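Side-chain contact in ferredoxin (Trichomonas vaginalis, PDB 1L5P), which carries electrons on a [2Fe-2S] cluster, linking pyruvate:ferredoxin oxidoreductase to hydrogenase: residues K64-D69 with A74-A79. Sequence-based numbering, arbitrary orientation.
Sequences KEFLED and ARLACA. With FES (Fe2/s2 (inorganic) cluster), chain D.
Leu67 and Phe66, from helix 61-67, pack against Ala74 and Leu76 of an outermost strand in the mixed sheet of the beta-grasp fold of [2Fe-2S] ferredoxins, an example of a short helix laid beside the chain that leads into a cluster ligand. The joint is apolar, and no hydrogen bond joins segments 64-69 and 74-79. Leu67 carries the larger share: its CD2 rests against the strand backbone, 3.7 Å from Arg75 CA, and touches Ala74 CB at 4.1 Å. Both of its methyls also meet a carbonyl oxygen, CD2 standing 3.6 Å from Ala74 O. With CG anti to the carbonyl carbon (chi1 -42°), the branch extends toward the strand, where Ile48 of strand 48-53 adds to the packing around it. Phe66 makes the second apolar contact, its CD2 approaching Leu76 CD1 obliquely at 3.9 Å.

Polar links lie around this patch rather than across it. Glu63, one residue before the segment 64-69, uses OE1 both for a salt bridge with Arg75 NE and to accept the backbone N-H of Leu76, so the helix is tied to the strand beside the leucine contact.

Metal coordination is the third kind of interaction. Past Leu76 the chain turns through a 3-10 segment, closed by Ala79 N to Leu76 O (2.9 Å), and presents Cys78, which shares an iron with Cys47. Leu76 touches both the ring and the cofactor: the same CD1 that meets Phe66 lies 4.0 Å from sulfide S1 of the cluster, while Cys78 SG binds iron FE2 at 2.2 Å.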
ATOM      1  N   LYS A  64       1.592 -11.565   5.899  1.00 32.88           N
ATOM      2  CA  LYS A  64       0.548 -12.549   5.617  1.00 33.80           C
ATOM      3  C   LYS A  64      -0.295 -12.848   6.842  1.00 33.75           C
ATOM      4  O   LYS A  64      -1.461 -13.231   6.729  1.00 34.62           O
ATOM      5  CB  LYS A  64       1.171 -13.851   5.109  1.00 34.22           C
ATOM      6  CG  LYS A  64       1.889 -13.723   3.781  1.00 36.99           C
ATOM      7  CD  LYS A  64       1.625 -14.935   2.910  1.00 37.19           C
ATOM      8  CE  LYS A  64       1.570 -14.560   1.430  1.00 41.34           C
ATOM      9  NZ  LYS A  64       2.924 -14.307   0.829  1.00 41.63           N
ATOM     10  N   GLU A  65       0.302 -12.681   8.015  1.00 34.94           N
ATOM     11  CA  GLU A  65      -0.399 -12.936   9.268  1.00 36.55           C
ATOM     12  C   GLU A  65      -1.583 -12.000   9.401  1.00 34.69           C
ATOM     13  O   GLU A  65      -2.628 -12.369   9.924  1.00 34.36           O
ATOM     14  CB  GLU A  65       0.539 -12.714  10.451  1.00 41.25           C
ATOM     15  CG  GLU A  65       1.805 -13.555  10.420  1.00 49.47           C
ATOM     16  CD  GLU A  65       1.946 -14.415  11.661  1.00 53.72           C
ATOM     17  OE1 GLU A  65       0.897 -14.743  12.266  1.00 54.72           O
ATOM     18  OE2 GLU A  65       3.099 -14.759  12.023  1.00 55.25           O
ATOM     19  N   PHE A  66      -1.406 -10.777   8.917  1.00 34.15           N
ATOM     20  CA  PHE A  66      -2.454  -9.772   8.988  1.00 33.58           C
ATOM     21  C   PHE A  66      -3.456  -9.833   7.827  1.00 33.77           C
ATOM     22  O   PHE A  66      -4.483  -9.156   7.864  1.00 35.21           O
ATOM     23  CB  PHE A  66      -1.825  -8.379   9.037  1.00 32.61           C
ATOM     24  CG  PHE A  66      -1.135  -8.060  10.337  1.00 30.11           C
ATOM     25  CD1 PHE A  66      -1.869  -7.873  11.509  1.00 28.48           C
ATOM     26  CD2 PHE A  66       0.248  -7.904  10.380  1.00 26.80           C
ATOM     27  CE1 PHE A  66      -1.236  -7.529  12.701  1.00 26.16           C
ATOM     28  CE2 PHE A  66       0.891  -7.560  11.571  1.00 28.48           C
ATOM     29  CZ  PHE A  66       0.150  -7.372  12.730  1.00 24.89           C
ATOM     30  N   LEU A  67      -3.184 -10.649   6.812  1.00 31.58           N
ATOM     31  CA  LEU A  67      -4.081 -10.727   5.663  1.00 30.27           C
ATOM     32  C   LEU A  67      -4.936 -11.982   5.591  1.00 31.67           C
ATOM     33  O   LEU A  67      -5.717 -12.153   4.649  1.00 31.77           O
ATOM     34  CB  LEU A  67      -3.271 -10.588   4.372  1.00 27.57           C
ATOM     35  CG  LEU A  67      -2.178  -9.520   4.438  1.00 26.32           C
ATOM     36  CD1 LEU A  67      -1.085  -9.792   3.408  1.00 24.95           C
ATOM     37  CD2 LEU A  67      -2.826  -8.161   4.221  1.00 25.46           C
ATOM     38  N   GLU A  68      -4.799 -12.852   6.587  1.00 32.27           N
ATOM     39  CA  GLU A  68      -5.545 -14.106   6.631  1.00 31.30           C
ATOM     40  C   GLU A  68      -7.052 -13.921   6.540  1.00 31.14           C
ATOM     41  O   GLU A  68      -7.736 -14.660   5.822  1.00 32.32           O
ATOM     42  CB  GLU A  68      -5.210 -14.859   7.920  1.00 33.98           C
ATOM     43  CG  GLU A  68      -3.736 -14.783   8.314  1.00 39.18           C
ATOM     44  CD  GLU A  68      -3.326 -15.895   9.274  1.00 40.65           C
ATOM     45  OE1 GLU A  68      -4.233 -16.596   9.781  1.00 43.21           O
ATOM     46  OE2 GLU A  68      -2.107 -16.063   9.518  1.00 36.77           O
ATOM     47  N   ASP A  69      -7.566 -12.939   7.275  1.00 29.14           N
ATOM     48  CA  ASP A  69      -8.992 -12.657   7.295  1.00 30.86           C
ATOM     49  C   ASP A  69      -9.360 -11.501   6.361  1.00 30.47           C
ATOM     50  O   ASP A  69     -10.429 -10.908   6.487  1.00 28.50           O
ATOM     51  CB  ASP A  69      -9.429 -12.315   8.722  1.00 33.70           C
ATOM     52  CG  ASP A  69      -8.748 -11.055   9.269  1.00 38.06           C
ATOM     53  OD1 ASP A  69      -9.227 -10.509  10.291  1.00 38.46           O
ATOM     54  OD2 ASP A  69      -7.735 -10.611   8.683  1.00 41.93           O
ATOM     55  N   ALA A  74      -5.555  -8.274  -0.651  1.00 25.39           N
ATOM     56  CA  ALA A  74      -5.230  -7.301   0.378  1.00 22.27           C
ATOM     57  C   ALA A  74      -3.742  -7.313   0.671  1.00 21.32           C
ATOM     58  O   ALA A  74      -3.104  -8.352   0.611  1.00 22.92           O
ATOM     59  CB  ALA A  74      -6.004  -7.616   1.650  1.00 20.28           C
ATOM     60  N   ARG A  75      -3.196  -6.148   0.987  1.00 21.07           N
ATOM     61  CA  ARG A  75      -1.793  -6.014   1.328  1.00 20.20           C
ATOM     62  C   ARG A  75      -1.674  -4.891   2.366  1.00 23.39           C
ATOM     63  O   ARG A  75      -2.582  -4.071   2.508  1.00 23.12           O
ATOM     64  CB  ARG A  75      -0.971  -5.655   0.089  1.00 20.42           C
ATOM     65  CG  ARG A  75      -0.944  -6.715  -0.996  1.00 21.94           C
ATOM     66  CD  ARG A  75      -0.066  -7.906  -0.609  1.00 19.70           C
ATOM     67  NE  ARG A  75       1.233  -7.486  -0.107  1.00 15.16           N
ATOM     68  CZ  ARG A  75       2.334  -7.430  -0.844  1.00 18.81           C
ATOM     69  NH1 ARG A  75       2.292  -7.771  -2.123  1.00 18.26           N
ATOM     70  NH2 ARG A  75       3.481  -7.026  -0.303  1.00 18.54           N
ATOM     71  N   LEU A  76      -0.564  -4.871   3.099  1.00 23.75           N
ATOM     72  CA  LEU A  76      -0.312  -3.830   4.086  1.00 23.38           C
ATOM     73  C   LEU A  76       0.494  -2.774   3.347  1.00 23.32           C
ATOM     74  O   LEU A  76       1.593  -3.048   2.879  1.00 24.22           O
ATOM     75  CB  LEU A  76       0.532  -4.366   5.245  1.00 23.30           C
ATOM     76  CG  LEU A  76      -0.090  -5.318   6.269  1.00 22.28           C
ATOM     77  CD1 LEU A  76       0.910  -5.514   7.397  1.00 20.12           C
ATOM     78  CD2 LEU A  76      -1.405  -4.765   6.803  1.00 19.62           C
ATOM     79  N   ALA A  77      -0.045  -1.569   3.238  1.00 24.77           N
ATOM     80  CA  ALA A  77       0.646  -0.501   2.536  1.00 22.13           C
ATOM     81  C   ALA A  77       2.052  -0.265   3.066  1.00 22.59           C
ATOM     82  O   ALA A  77       2.964  -0.005   2.290  1.00 24.21           O
ATOM     83  CB  ALA A  77      -0.170   0.777   2.617  1.00 23.79           C
ATOM     84  N   CYS A  78       2.250  -0.356   4.379  1.00 24.03           N
ATOM     85  CA  CYS A  78       3.583  -0.117   4.925  1.00 26.67           C
ATOM     86  C   CYS A  78       4.562  -1.285   4.721  1.00 28.86           C
ATOM     87  O   CYS A  78       5.769  -1.147   4.959  1.00 29.29           O
ATOM     88  CB  CYS A  78       3.507   0.252   6.409  1.00 28.40           C
ATOM     89  SG  CYS A  78       2.864  -1.038   7.475  1.00 34.56           S
ATOM     90  N   ALA A  79       4.048  -2.425   4.264  1.00 29.34           N
ATOM     91  CA  ALA A  79       4.880  -3.596   4.012  1.00 27.76           C
ATOM     92  C   ALA A  79       5.456  -3.532   2.598  1.00 29.94           C
ATOM     93  O   ALA A  79       6.345  -4.305   2.239  1.00 31.34           O
ATOM     94  CB  ALA A  79       4.054  -4.852   4.172  1.00 25.36           C
TER
HETATM   95 FE1  FES D  94       0.505  -0.557  11.162  1.00 29.89          FE
HETATM   96 FE2  FES D  94       0.907  -0.768   8.477  1.00 32.50          FE
HETATM   97  S1  FES D  94       0.610  -2.438   9.934  1.00 33.00           S
HETATM   98  S2  FES D  94       0.801   1.133   9.695  1.00 30.45           S